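Local coordinates for acetyl-CoA hydrolase/transferase family protein (Porphyromonas gingivalis, PDB 2NVV) that probably transfers coenzyme A from acyl-CoA to acetate, or hydrolyses acetyl-CoA, through a glutamyl-CoA thioester intermediate, and binds zinc, at residues A[24-29]-A[282-287]; A[103-108]-A[331-336]; A[137-142]-A[161-166]. All coordinates share one frame; numbering follows the deposited sequence.

Contact 1 (A[24-29]-A[282-287]); sequences SGFTPA and YTEVIQ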
ATOM      1  N   SER A  24      17.840  18.383   6.930  1.00  6.39           N
ATOM      2  CA  SER A  24      17.334  18.708   5.598  1.00  6.39           C
ATOM      3  C   SER A  24      17.913  17.772   4.542  1.00  6.43           C
ATOM      4  O   SER A  24      18.764  16.926   4.838  1.00  6.39           O
ATOM      5  CB  SER A  24      17.705  20.145   5.233  1.00  6.39           C
ATOM      6  OG  SER A  24      19.114  20.278   5.077  1.00  6.39           O
ATOM      7  N   GLY A  25      17.440  17.919   3.309  1.00  6.39           N
ATOM      8  CA  GLY A  25      17.944  17.093   2.222  1.00  6.78           C
ATOM      9  C   GLY A  25      17.274  15.755   1.984  1.00  6.39           C
ATOM     10  O   GLY A  25      16.425  15.318   2.749  1.00  6.39           O
ATOM     11  N   PHE A  26      17.662  15.117   0.886  1.00  7.27           N
ATOM     12  CA  PHE A  26      17.149  13.805   0.510  1.00  7.45           C
ATOM     13  C   PHE A  26      18.345  13.154  -0.169  1.00  6.39           C
ATOM     14  O   PHE A  26      18.750  13.581  -1.245  1.00  6.39           O
ATOM     15  CB  PHE A  26      15.995  13.955  -0.470  1.00  6.62           C
ATOM     16  CG  PHE A  26      15.198  12.702  -0.658  1.00  6.39           C
ATOM     17  CD1 PHE A  26      14.342  12.254   0.339  1.00  6.39           C
ATOM     18  CD2 PHE A  26      15.294  11.982  -1.840  1.00  6.39           C
ATOM     19  CE1 PHE A  26      13.583  11.102   0.156  1.00  6.92           C
ATOM     20  CE2 PHE A  26      14.550  10.833  -2.043  1.00  6.66           C
ATOM     21  CZ  PHE A  26      13.688  10.385  -1.049  1.00  7.42           C
ATOM     22  N   THR A  27      18.887  12.120   0.468  1.00  6.39           N
ATOM     23  CA  THR A  27      20.097  11.433   0.029  1.00  6.39           C
ATOM     24  C   THR A  27      21.130  12.470   0.446  1.00  6.71           C
ATOM     25  O   THR A  27      20.758  13.580   0.817  1.00  7.95           O
ATOM     26  CB  THR A  27      20.200  11.217  -1.513  1.00  6.96           C
ATOM     27  OG1 THR A  27      20.660  12.417  -2.145  1.00  7.85           O
ATOM     28  CG2 THR A  27      18.864  10.801  -2.097  1.00  7.30           C
ATOM     29  N   PRO A  28      22.430  12.139   0.401  1.00  7.25           N
ATOM     30  CA  PRO A  28      23.432  13.134   0.799  1.00  6.39           C
ATOM     31  C   PRO A  28      23.085  14.544   0.319  1.00  6.39           C
ATOM     32  O   PRO A  28      23.299  15.520   1.038  1.00  7.61           O
ATOM     33  CB  PRO A  28      24.706  12.604   0.160  1.00  6.39           C
ATOM     34  CG  PRO A  28      24.538  11.149   0.302  1.00  6.96           C
ATOM     35  CD  PRO A  28      23.084  10.925  -0.113  1.00  6.73           C
ATOM     36  N   ALA A  29      22.544  14.641  -0.889  1.00  6.39           N
ATOM     37  CA  ALA A  29      22.163  15.932  -1.470  1.00  6.39           C
ATOM     38  C   ALA A  29      21.213  16.744  -0.570  1.00  6.76           C
ATOM     39  O   ALA A  29      20.167  16.238  -0.140  1.00  6.56           O
ATOM     40  CB  ALA A  29      21.522  15.713  -2.847  1.00  6.39           C
ATOM     41  N   TYR A 282       8.723  11.636 -12.663  1.00  7.10           N
ATOM     42  CA  TYR A 282       8.045  12.046 -11.450  1.00  6.39           C
ATOM     43  C   TYR A 282       8.615  11.028 -10.473  1.00  6.39           C
ATOM     44  O   TYR A 282       7.912  10.141  -9.991  1.00  6.39           O
ATOM     45  CB  TYR A 282       6.521  11.911 -11.549  1.00  6.39           C
ATOM     46  CG  TYR A 282       5.835  12.698 -10.445  1.00  6.39           C
ATOM     47  CD1 TYR A 282       5.717  14.084 -10.528  1.00  6.49           C
ATOM     48  CD2 TYR A 282       5.407  12.076  -9.275  1.00  6.65           C
ATOM     49  CE1 TYR A 282       5.199  14.826  -9.480  1.00  6.39           C
ATOM     50  CE2 TYR A 282       4.895  12.810  -8.222  1.00  6.39           C
ATOM     51  CZ  TYR A 282       4.794  14.187  -8.326  1.00  6.39           C
ATOM     52  OH  TYR A 282       4.302  14.923  -7.267  1.00  6.39           O
ATOM     53  N   THR A 283       9.925  11.142 -10.238  1.00  6.44           N
ATOM     54  CA  THR A 283      10.669  10.236  -9.350  1.00  6.78           C
ATOM     55  C   THR A 283      10.959  10.783  -7.957  1.00  6.39           C
ATOM     56  O   THR A 283      10.391  11.781  -7.514  1.00  6.39           O
ATOM     57  CB  THR A 283      12.050   9.856  -9.938  1.00  6.61           C
ATOM     58  OG1 THR A 283      12.623  11.000 -10.578  1.00  6.95           O
ATOM     59  CG2 THR A 283      11.942   8.733 -10.909  1.00  8.43           C
ATOM     60  N   GLU A 284      11.851  10.078  -7.276  1.00  6.39           N
ATOM     61  CA  GLU A 284      12.305  10.448  -5.957  1.00  7.64           C
ATOM     62  C   GLU A 284      13.591  11.210  -6.154  1.00  6.39           C
ATOM     63  O   GLU A 284      13.680  12.385  -5.788  1.00  7.54           O
ATOM     64  CB  GLU A 284      12.597   9.217  -5.115  1.00  9.67           C
ATOM     65  CG  GLU A 284      11.400   8.634  -4.414  1.00 13.87           C
ATOM     66  CD  GLU A 284      11.728   7.321  -3.744  1.00 16.16           C
ATOM     67  OE1 GLU A 284      11.902   6.311  -4.457  1.00 18.14           O
ATOM     68  OE2 GLU A 284      11.824   7.299  -2.509  1.00 18.51           O
ATOM     69  N   VAL A 285      14.590  10.541  -6.725  1.00  6.39           N
ATOM     70  CA  VAL A 285      15.883  11.183  -6.954  1.00  6.66           C
ATOM     71  C   VAL A 285      16.295  11.234  -8.434  1.00  6.39           C
ATOM     72  O   VAL A 285      16.245  10.239  -9.160  1.00  6.39           O
ATOM     73  CB  VAL A 285      17.020  10.523  -6.076  1.00  6.39           C
ATOM     74  CG1 VAL A 285      16.439   9.444  -5.178  1.00  6.39           C
ATOM     75  CG2 VAL A 285      18.124   9.965  -6.942  1.00  6.69           C
ATOM     76  N   ILE A 286      16.682  12.427  -8.868  1.00  6.57           N
ATOM     77  CA  ILE A 286      17.103  12.657 -10.233  1.00  6.39           C
ATOM     78  C   ILE A 286      18.602  12.405 -10.287  1.00  6.39           C
ATOM     79  O   ILE A 286      19.369  13.069  -9.588  1.00  6.39           O
ATOM     80  CB  ILE A 286      16.771  14.105 -10.642  1.00  6.39           C
ATOM     81  CG1 ILE A 286      15.273  14.352 -10.424  1.00  6.39           C
ATOM     82  CG2 ILE A 286      17.135  14.348 -12.080  1.00  6.39           C
ATOM     83  CD1 ILE A 286      14.867  15.802 -10.471  1.00  6.39           C
ATOM     84  N   GLN A 287      19.017  11.433 -11.100  1.00  6.53           N
ATOM     85  CA  GLN A 287      20.427  11.092 -11.215  1.00  6.40           C
ATOM     86  C   GLN A 287      21.052  11.576 -12.518  1.00  6.39           C
ATOM     87  O   GLN A 287      20.382  12.174 -13.364  1.00  6.39           O
ATOM     88  CB  GLN A 287      20.612   9.579 -11.090  1.00  6.94           C
ATOM     89  CG  GLN A 287      19.966   8.785 -12.216  1.00  9.19           C
ATOM     90  CD  GLN A 287      18.561   8.312 -11.884  1.00 10.61           C
ATOM     91  OE1 GLN A 287      18.367   7.176 -11.443  1.00 11.23           O
ATOM     92  NE2 GLN A 287      17.577   9.176 -12.089  1.00  9.52           N
TER

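Contact 2 (A[103-108]-A[331-336]); sequences LHLSTL and RPQEYS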
ATOM      1  N   LEU A 103      10.115   3.784   7.139  1.00  6.40           N
ATOM      2  CA  LEU A 103       8.729   4.116   6.832  1.00  6.39           C
ATOM      3  C   LEU A 103       8.544   4.436   5.371  1.00  6.39           C
ATOM      4  O   LEU A 103       9.511   4.613   4.648  1.00  6.48           O
ATOM      5  CB  LEU A 103       8.311   5.341   7.650  1.00  6.68           C
ATOM      6  CG  LEU A 103       8.575   5.337   9.150  1.00  6.39           C
ATOM      7  CD1 LEU A 103       8.449   6.751   9.684  1.00  6.39           C
ATOM      8  CD2 LEU A 103       7.607   4.391   9.835  1.00  6.39           C
ATOM      9  N   HIS A 104       7.291   4.488   4.938  1.00  6.39           N
ATOM     10  CA  HIS A 104       6.984   4.867   3.566  1.00  6.88           C
ATOM     11  C   HIS A 104       7.359   6.346   3.606  1.00  6.51           C
ATOM     12  O   HIS A 104       6.832   7.102   4.424  1.00  6.93           O
ATOM     13  CB  HIS A 104       5.487   4.697   3.268  1.00  6.39           C
ATOM     14  CG  HIS A 104       5.031   3.272   3.247  1.00  6.39           C
ATOM     15  ND1 HIS A 104       5.578   2.326   2.404  1.00  6.39           N
ATOM     16  CD2 HIS A 104       4.067   2.635   3.955  1.00  6.39           C
ATOM     17  CE1 HIS A 104       4.969   1.168   2.595  1.00  6.39           C
ATOM     18  NE2 HIS A 104       4.048   1.329   3.530  1.00  6.39           N
ATOM     19  N   LEU A 105       8.277   6.753   2.738  1.00  6.39           N
ATOM     20  CA  LEU A 105       8.755   8.131   2.734  1.00  7.56           C
ATOM     21  C   LEU A 105       7.698   9.231   2.674  1.00  6.39           C
ATOM     22  O   LEU A 105       7.804  10.236   3.367  1.00  7.00           O
ATOM     23  CB  LEU A 105       9.777   8.315   1.608  1.00  6.39           C
ATOM     24  CG  LEU A 105      11.004   7.409   1.724  1.00  6.39           C
ATOM     25  CD1 LEU A 105      12.048   7.835   0.706  1.00  6.39           C
ATOM     26  CD2 LEU A 105      11.575   7.469   3.144  1.00  6.39           C
ATOM     27  N   SER A 106       6.664   9.046   1.870  1.00  6.39           N
ATOM     28  CA  SER A 106       5.635  10.081   1.751  1.00  6.39           C
ATOM     29  C   SER A 106       4.844  10.364   3.026  1.00  6.39           C
ATOM     30  O   SER A 106       4.149  11.374   3.109  1.00  6.39           O
ATOM     31  CB  SER A 106       4.637   9.707   0.648  1.00  6.85           C
ATOM     32  OG  SER A 106       3.761   8.685   1.082  1.00  6.39           O
ATOM     33  N   THR A 107       4.947   9.488   4.023  1.00 14.86           N
ATOM     34  CA  THR A 107       4.167   9.655   5.251  1.00 14.86           C
ATOM     35  C   THR A 107       4.810  10.318   6.460  1.00 14.86           C
ATOM     36  O   THR A 107       4.086  10.732   7.362  1.00  6.39           O
ATOM     37  CB  THR A 107       3.609   8.303   5.731  1.00 14.86           C
ATOM     38  OG1 THR A 107       4.683   7.472   6.186  1.00 14.86           O
ATOM     39  CG2 THR A 107       2.906   7.586   4.599  1.00 14.86           C
ATOM     40  N   LEU A 108       6.140  10.429   6.490  1.00 14.86           N
ATOM     41  CA  LEU A 108       6.838  11.020   7.642  1.00 14.86           C
ATOM     42  C   LEU A 108       6.471  12.466   7.994  1.00 14.86           C
ATOM     43  O   LEU A 108       6.312  12.808   9.170  1.00  6.44           O
ATOM     44  CB  LEU A 108       8.357  10.919   7.458  1.00 14.86           C
ATOM     45  CG  LEU A 108       9.205  11.476   8.612  1.00 14.86           C
ATOM     46  CD1 LEU A 108       8.874  10.758   9.903  1.00 14.86           C
ATOM     47  CD2 LEU A 108      10.670  11.310   8.292  1.00 14.86           C
ATOM     48  N   ARG A 331      10.689  18.693  -4.983  1.00  7.35           N
ATOM     49  CA  ARG A 331       9.587  18.780  -4.028  1.00  6.39           C
ATOM     50  C   ARG A 331       9.877  18.006  -2.740  1.00  6.39           C
ATOM     51  O   ARG A 331      10.798  17.180  -2.682  1.00  6.39           O
ATOM     52  CB  ARG A 331       8.314  18.197  -4.648  1.00  6.39           C
ATOM     53  CG  ARG A 331       7.986  18.645  -6.069  1.00  6.72           C
ATOM     54  CD  ARG A 331       6.916  17.727  -6.645  1.00  6.39           C
ATOM     55  NE  ARG A 331       6.575  18.014  -8.037  1.00  6.39           N
ATOM     56  CZ  ARG A 331       5.746  18.983  -8.415  1.00  6.39           C
ATOM     57  NH1 ARG A 331       5.488  19.174  -9.704  1.00  6.39           N
ATOM     58  NH2 ARG A 331       5.166  19.762  -7.505  1.00  6.39           N
ATOM     59  N   PRO A 332       9.097  18.276  -1.679  1.00  7.40           N
ATOM     60  CA  PRO A 332       9.310  17.559  -0.419  1.00  6.79           C
ATOM     61  C   PRO A 332       8.821  16.154  -0.729  1.00  6.39           C
ATOM     62  O   PRO A 332       7.966  15.996  -1.582  1.00  6.39           O
ATOM     63  CB  PRO A 332       8.384  18.287   0.554  1.00  6.39           C
ATOM     64  CG  PRO A 332       8.264  19.670  -0.039  1.00  6.39           C
ATOM     65  CD  PRO A 332       8.112  19.357  -1.501  1.00  6.39           C
ATOM     66  N   GLN A 333       9.352  15.143  -0.053  1.00  6.39           N
ATOM     67  CA  GLN A 333       8.946  13.761  -0.318  1.00  6.54           C
ATOM     68  C   GLN A 333       7.455  13.551  -0.044  1.00  6.39           C
ATOM     69  O   GLN A 333       6.845  12.579  -0.503  1.00  6.39           O
ATOM     70  CB  GLN A 333       9.795  12.794   0.516  1.00  6.39           C
ATOM     71  CG  GLN A 333       9.638  12.930   2.018  1.00  6.39           C
ATOM     72  CD  GLN A 333      10.805  12.311   2.767  1.00  6.39           C
ATOM     73  OE1 GLN A 333      11.939  12.781   2.658  1.00  6.79           O
ATOM     74  NE2 GLN A 333      10.539  11.254   3.523  1.00  6.39           N
ATOM     75  N   GLU A 334       6.860  14.474   0.697  1.00  6.39           N
ATOM     76  CA  GLU A 334       5.441  14.379   0.983  1.00  6.39           C
ATOM     77  C   GLU A 334       4.682  14.517  -0.322  1.00  6.39           C
ATOM     78  O   GLU A 334       3.593  13.981  -0.477  1.00  7.04           O
ATOM     79  CB  GLU A 334       5.014  15.478   1.958  1.00  6.39           C
ATOM     80  CG  GLU A 334       3.514  15.705   2.014  1.00  6.42           C
ATOM     81  CD  GLU A 334       3.061  16.365   3.304  1.00  6.96           C
ATOM     82  OE1 GLU A 334       3.763  17.272   3.807  1.00  6.56           O
ATOM     83  OE2 GLU A 334       1.986  15.975   3.809  1.00  7.80           O
ATOM     84  N   TYR A 335       5.272  15.240  -1.265  1.00  6.39           N
ATOM     85  CA  TYR A 335       4.659  15.443  -2.574  1.00  6.39           C
ATOM     86  C   TYR A 335       5.269  14.591  -3.679  1.00  6.61           C
ATOM     87  O   TYR A 335       4.546  14.022  -4.480  1.00  7.41           O
ATOM     88  CB  TYR A 335       4.733  16.905  -2.971  1.00  6.39           C
ATOM     89  CG  TYR A 335       3.825  17.781  -2.148  1.00  6.39           C
ATOM     90  CD1 TYR A 335       4.228  18.276  -0.905  1.00  6.39           C
ATOM     91  CD2 TYR A 335       2.544  18.099  -2.607  1.00  6.39           C
ATOM     92  CE1 TYR A 335       3.376  19.065  -0.144  1.00  6.51           C
ATOM     93  CE2 TYR A 335       1.688  18.881  -1.854  1.00  6.58           C
ATOM     94  CZ  TYR A 335       2.103  19.364  -0.628  1.00  6.39           C
ATOM     95  OH  TYR A 335       1.237  20.147   0.099  1.00  6.39           O
ATOM     96  N   SER A 336       6.592  14.495  -3.724  1.00  6.39           N
ATOM     97  CA  SER A 336       7.253  13.695  -4.746  1.00  6.39           C
ATOM     98  C   SER A 336       6.832  12.214  -4.701  1.00  6.39           C
ATOM     99  O   SER A 336       6.825  11.531  -5.728  1.00  6.39           O
ATOM    100  CB  SER A 336       8.782  13.809  -4.610  1.00  6.39           C
ATOM    101  OG  SER A 336       9.261  13.161  -3.445  1.00  6.39           O
TER

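Contact 3 (A[137-142]-A[161-166]); sequences LPTTGV and DKHPKE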
ATOM      1  N   LEU A 137      16.386  28.933   1.283  1.00  7.67           N
ATOM      2  CA  LEU A 137      16.478  28.388  -0.066  1.00  6.62           C
ATOM      3  C   LEU A 137      17.329  27.120   0.059  1.00  6.39           C
ATOM      4  O   LEU A 137      18.537  27.195   0.305  1.00  6.39           O
ATOM      5  CB  LEU A 137      17.140  29.388  -1.033  1.00  7.54           C
ATOM      6  CG  LEU A 137      17.305  28.944  -2.500  1.00  6.39           C
ATOM      7  CD1 LEU A 137      15.960  28.628  -3.124  1.00  6.39           C
ATOM      8  CD2 LEU A 137      17.988  30.039  -3.290  1.00  6.39           C
ATOM      9  N   PRO A 138      16.702  25.944  -0.103  1.00  6.39           N
ATOM     10  CA  PRO A 138      17.353  24.634  -0.014  1.00  6.39           C
ATOM     11  C   PRO A 138      18.385  24.470  -1.118  1.00  6.92           C
ATOM     12  O   PRO A 138      18.482  25.312  -2.012  1.00  6.50           O
ATOM     13  CB  PRO A 138      16.200  23.645  -0.207  1.00  6.39           C
ATOM     14  CG  PRO A 138      14.968  24.448   0.011  1.00  6.39           C
ATOM     15  CD  PRO A 138      15.308  25.791  -0.541  1.00  6.39           C
ATOM     16  N   THR A 139      19.150  23.386  -1.064  1.00  6.70           N
ATOM     17  CA  THR A 139      20.136  23.142  -2.091  1.00  6.88           C
ATOM     18  C   THR A 139      19.635  22.087  -3.060  1.00  6.40           C
ATOM     19  O   THR A 139      18.678  22.322  -3.794  1.00  6.39           O
ATOM     20  CB  THR A 139      21.499  22.717  -1.509  1.00  6.39           C
ATOM     21  OG1 THR A 139      21.318  21.649  -0.579  1.00  6.39           O
ATOM     22  CG2 THR A 139      22.161  23.884  -0.817  1.00  6.39           C
ATOM     23  N   THR A 140      20.252  20.914  -3.049  1.00  6.90           N
ATOM     24  CA  THR A 140      19.879  19.867  -3.996  1.00  6.39           C
ATOM     25  C   THR A 140      18.930  18.758  -3.527  1.00  6.39           C
ATOM     26  O   THR A 140      18.637  17.843  -4.293  1.00  6.39           O
ATOM     27  CB  THR A 140      21.158  19.231  -4.579  1.00  6.43           C
ATOM     28  OG1 THR A 140      22.030  18.836  -3.509  1.00  7.68           O
ATOM     29  CG2 THR A 140      21.880  20.233  -5.477  1.00  6.39           C
ATOM     30  N   GLY A 141      18.450  18.838  -2.288  1.00  6.39           N
ATOM     31  CA  GLY A 141      17.543  17.825  -1.777  1.00  6.39           C
ATOM     32  C   GLY A 141      16.528  18.462  -0.858  1.00  6.39           C
ATOM     33  O   GLY A 141      16.898  19.310  -0.064  1.00  6.47           O
ATOM     34  N   VAL A 142      15.259  18.070  -0.945  1.00  6.39           N
ATOM     35  CA  VAL A 142      14.230  18.666  -0.087  1.00  6.39           C
ATOM     36  C   VAL A 142      13.829  17.815   1.117  1.00  6.39           C
ATOM     37  O   VAL A 142      13.867  18.283   2.246  1.00  6.39           O
ATOM     38  CB  VAL A 142      12.955  19.018  -0.892  1.00  6.39           C
ATOM     39  CG1 VAL A 142      11.967  19.776   0.008  1.00  6.39           C
ATOM     40  CG2 VAL A 142      13.328  19.881  -2.104  1.00  6.39           C
ATOM     41  N   ASP A 161      28.792  27.459   0.039  1.00 14.03           N
ATOM     42  CA  ASP A 161      29.396  28.270  -1.020  1.00 14.81           C
ATOM     43  C   ASP A 161      29.082  27.761  -2.428  1.00 14.65           C
ATOM     44  O   ASP A 161      28.793  28.531  -3.331  1.00 13.87           O
ATOM     45  CB  ASP A 161      30.919  28.248  -0.868  1.00 16.16           C
ATOM     46  CG  ASP A 161      31.468  29.541  -0.353  1.00 19.19           C
ATOM     47  OD1 ASP A 161      31.259  30.566  -1.031  1.00 21.09           O
ATOM     48  OD2 ASP A 161      32.104  29.539   0.723  1.00 21.31           O
ATOM     49  N   LYS A 162      29.166  26.447  -2.590  1.00 14.71           N
ATOM     50  CA  LYS A 162      28.972  25.782  -3.867  1.00 14.54           C
ATOM     51  C   LYS A 162      27.597  25.810  -4.525  1.00 14.04           C
ATOM     52  O   LYS A 162      27.467  25.463  -5.702  1.00 13.68           O
ATOM     53  CB  LYS A 162      29.444  24.335  -3.733  1.00 14.35           C
ATOM     54  CG  LYS A 162      30.916  24.212  -3.347  1.00 15.15           C
ATOM     55  CD  LYS A 162      31.783  25.145  -4.189  1.00 15.30           C
ATOM     56  CE  LYS A 162      33.213  24.656  -4.301  1.00 16.75           C
ATOM     57  NZ  LYS A 162      33.825  24.422  -2.971  1.00 17.57           N
ATOM     58  N   HIS A 163      26.570  26.215  -3.791  1.00 12.82           N
ATOM     59  CA  HIS A 163      25.238  26.260  -4.378  1.00 12.26           C
ATOM     60  C   HIS A 163      24.744  27.693  -4.471  1.00 12.28           C
ATOM     61  O   HIS A 163      24.480  28.337  -3.453  1.00 13.07           O
ATOM     62  CB  HIS A 163      24.275  25.398  -3.570  1.00 11.44           C
ATOM     63  CG  HIS A 163      24.660  23.951  -3.533  1.00 10.86           C
ATOM     64  ND1 HIS A 163      25.494  23.418  -2.570  1.00 10.44           N
ATOM     65  CD2 HIS A 163      24.347  22.927  -4.360  1.00  9.79           C
ATOM     66  CE1 HIS A 163      25.675  22.131  -2.805  1.00  8.48           C
ATOM     67  NE2 HIS A 163      24.990  21.808  -3.888  1.00  9.25           N
ATOM     68  N   PRO A 164      24.627  28.214  -5.705  1.00 12.46           N
ATOM     69  CA  PRO A 164      24.180  29.575  -6.020  1.00 13.02           C
ATOM     70  C   PRO A 164      22.707  29.868  -5.766  1.00 13.40           C
ATOM     71  O   PRO A 164      21.850  29.017  -5.957  1.00 13.44           O
ATOM     72  CB  PRO A 164      24.556  29.714  -7.492  1.00 11.81           C
ATOM     73  CG  PRO A 164      24.327  28.332  -8.011  1.00 11.17           C
ATOM     74  CD  PRO A 164      24.955  27.479  -6.942  1.00 11.92           C
ATOM     75  N   LYS A 165      22.418  31.093  -5.348  1.00 14.23           N
ATOM     76  CA  LYS A 165      21.045  31.498  -5.074  1.00 16.06           C
ATOM     77  C   LYS A 165      20.239  31.639  -6.357  1.00 16.64           C
ATOM     78  O   LYS A 165      19.030  31.895  -6.313  1.00 16.72           O
ATOM     79  CB  LYS A 165      21.037  32.821  -4.302  1.00 16.63           C
ATOM     80  CG  LYS A 165      21.975  33.856  -4.887  1.00 17.14           C
ATOM     81  CD  LYS A 165      22.027  35.112  -4.036  1.00 20.45           C
ATOM     82  CE  LYS A 165      23.260  35.948  -4.379  1.00 23.23           C
ATOM     83  NZ  LYS A 165      23.390  36.227  -5.847  1.00 25.04           N
ATOM     84  N   GLU A 166      20.910  31.484  -7.499  1.00 16.50           N
ATOM     85  CA  GLU A 166      20.241  31.570  -8.798  1.00 17.74           C
ATOM     86  C   GLU A 166      19.352  30.343  -8.994  1.00 18.21           C
ATOM     87  O   GLU A 166      18.535  30.286  -9.915  1.00 17.94           O
ATOM     88  CB  GLU A 166      21.266  31.655  -9.920  1.00 18.17           C
ATOM     89  CG  GLU A 166      21.853  33.042 -10.106  1.00 19.89           C
ATOM     90  CD  GLU A 166      22.832  33.431  -9.015  1.00 21.34           C
ATOM     91  OE1 GLU A 166      23.083  34.645  -8.853  1.00 21.54           O
ATOM     92  OE2 GLU A 166      23.360  32.527  -8.331  1.00 21.51           O
TER

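Contact 1 (A[24-29]-A[282-287])
Phe26 presents the rim of its ring to Glu284 and Val285. Its CZ lies 3.9 Å from Glu284 OE2, and the oxygen sits in the plane of the ring, at its edge. The ring and carboxylate planes are 55° apart. The neighbouring ring atom CE2 meets Val285 CG1 at 3.9 Å and Glu284 CB at 4.0 Å. Thr27 adds a methyl contact, with its CG2 4.1 Å from Val285 CG1. No hydrogen bond crosses between the segments, so the contact is made by van der Waals packing and by the carboxylate at the ring edge.

Glu284 is the predicted nucleophile that forms the glutamyl-CoA thioester in this CoA-transferase family. The loop 24-29 follows strand 20-23 of the seven-stranded parallel sheet, and Phe26 carries it up to the predicted active-site glutamate. Val285 belongs to the short strand 285-286 and also touches Val259, a predicted CoA-binding residue.

Further out, Asn337 ND2 hydrogen-bonds Glu284 OE2 and helps to place the carboxylate. The phenyl group of Phe26 reaches across because CG is anti to the backbone N, chi1 -166°. Its backbone N bonds to Ala29 O at 2.9 Å, which closes the loop on itself. Thr27 OG1 accepts from Ala29 N at 3.2 Å in an ST turn, and it also hydrogen-bonds Ser308 OG.

Contact 2 (A[103-108]-A[331-336])
Gln333 meets Leu105 through its side-chain amide. NE2 donates to Leu105 O at 2.9 Å, and the N-H...O angle is 170°. The oxygen lies almost in the Gln333 amide plane, but the donor stands above the carbonyl plane of Leu105. Gln333 folds its CG back over its own backbone, chi1 63°, and then runs extended toward Leu105. NE2 also packs on Leu105 CB at 3.6 Å. A second acceptor, Gly60 O, helps to fix the amide. The backbone O of Gln333 faces Ser106 CA at 3.6 Å in a CA-H...O contact.

The short helix 333-336 here meets the turn that precedes helix 108-113. This joins a segment of the C-terminal family region to the N-terminal, parallel-sheet part of the chain. Close by, Ser106 OG bonds Asp381, and Arg343 of the second subunit donates to Ser106 O, so the turn also faces the dimer partner.

Glu334 comes next. Its CA lies 3.9 Å from Ser106 O, while its CB points away and its carboxylate forms a salt bridge with Arg113. At Tyr335 and Ser336, both backbone N atoms donate to Pro332 O, at 2.8 Å from Tyr335 N and 3.0 Å from Ser336 N.

Contact 3 (A[137-142]-A[161-166])
Thr139 and Thr140 hold their methyl groups against the His163 ring. The contact joins two loops of the parallel-sheet domain. One follows the short strand 135-137, and the other leaves strand 154-160 of the main sheet. Helix 145-151 lies between them in sequence. The contact is away from the predicted CoA site and the zinc site.

The ring contact is a CH-pi interaction. Thr139 CG2 lies over one face of His163, 4.0 Å from the ring centroid and 28° off the normal. Thr139 CB is over the same ring. The methyl of Thr139 points opposite its carbonyl carbon, and OG1, with chi1 50°, turns to another partner, Glu126 OE2. Thr140 CG2 approaches the same ring obliquely.

Van der Waals contact with the backbone follows at Leu137. Its chi1 of 180° sets CG anti to the backbone N, and the branch CD2 reaches Lys165. Leu137 CD2 lies 3.7 Å from Lys165 O and 3.8 Å from Lys165 CA. The side-chain approach is looser, 4.2 Å between Leu137 CD2 and Lys165 CB.

No hydrogen bond links the two segments. Within 161-166, Lys165 and Glu166 form a salt bridge whose hydrogen bond is weak, 3.4 Å between Lys165 NZ and Glu166 OE1.

How the contacts relate
Contacts 1 and 2 lie side by side, with centres about 11 Å apart, and meet at the predicted active site. Leu105 CD1 of contact 2 packs 3.3 Å from Glu284 OE2 of contact 1. Phe26 CD1 is 3.4 Å from Gln333 OE1, so the ring of contact 1 also packs on the glutamine of contact 2. Tyr282 OH and Tyr335 O, 2.9 Å apart, probably hydrogen-bond. The segments of these two contacts alternate along the chain. Contact 3 lies farther out, its centre about 13 Å from that of contact 1 and about 20 Å from that of contact 2. It still touches both, through Ala29 CB to Thr140 OG1 at 3.2 Å and Arg331 O to Val142 CB at 3.4 Å.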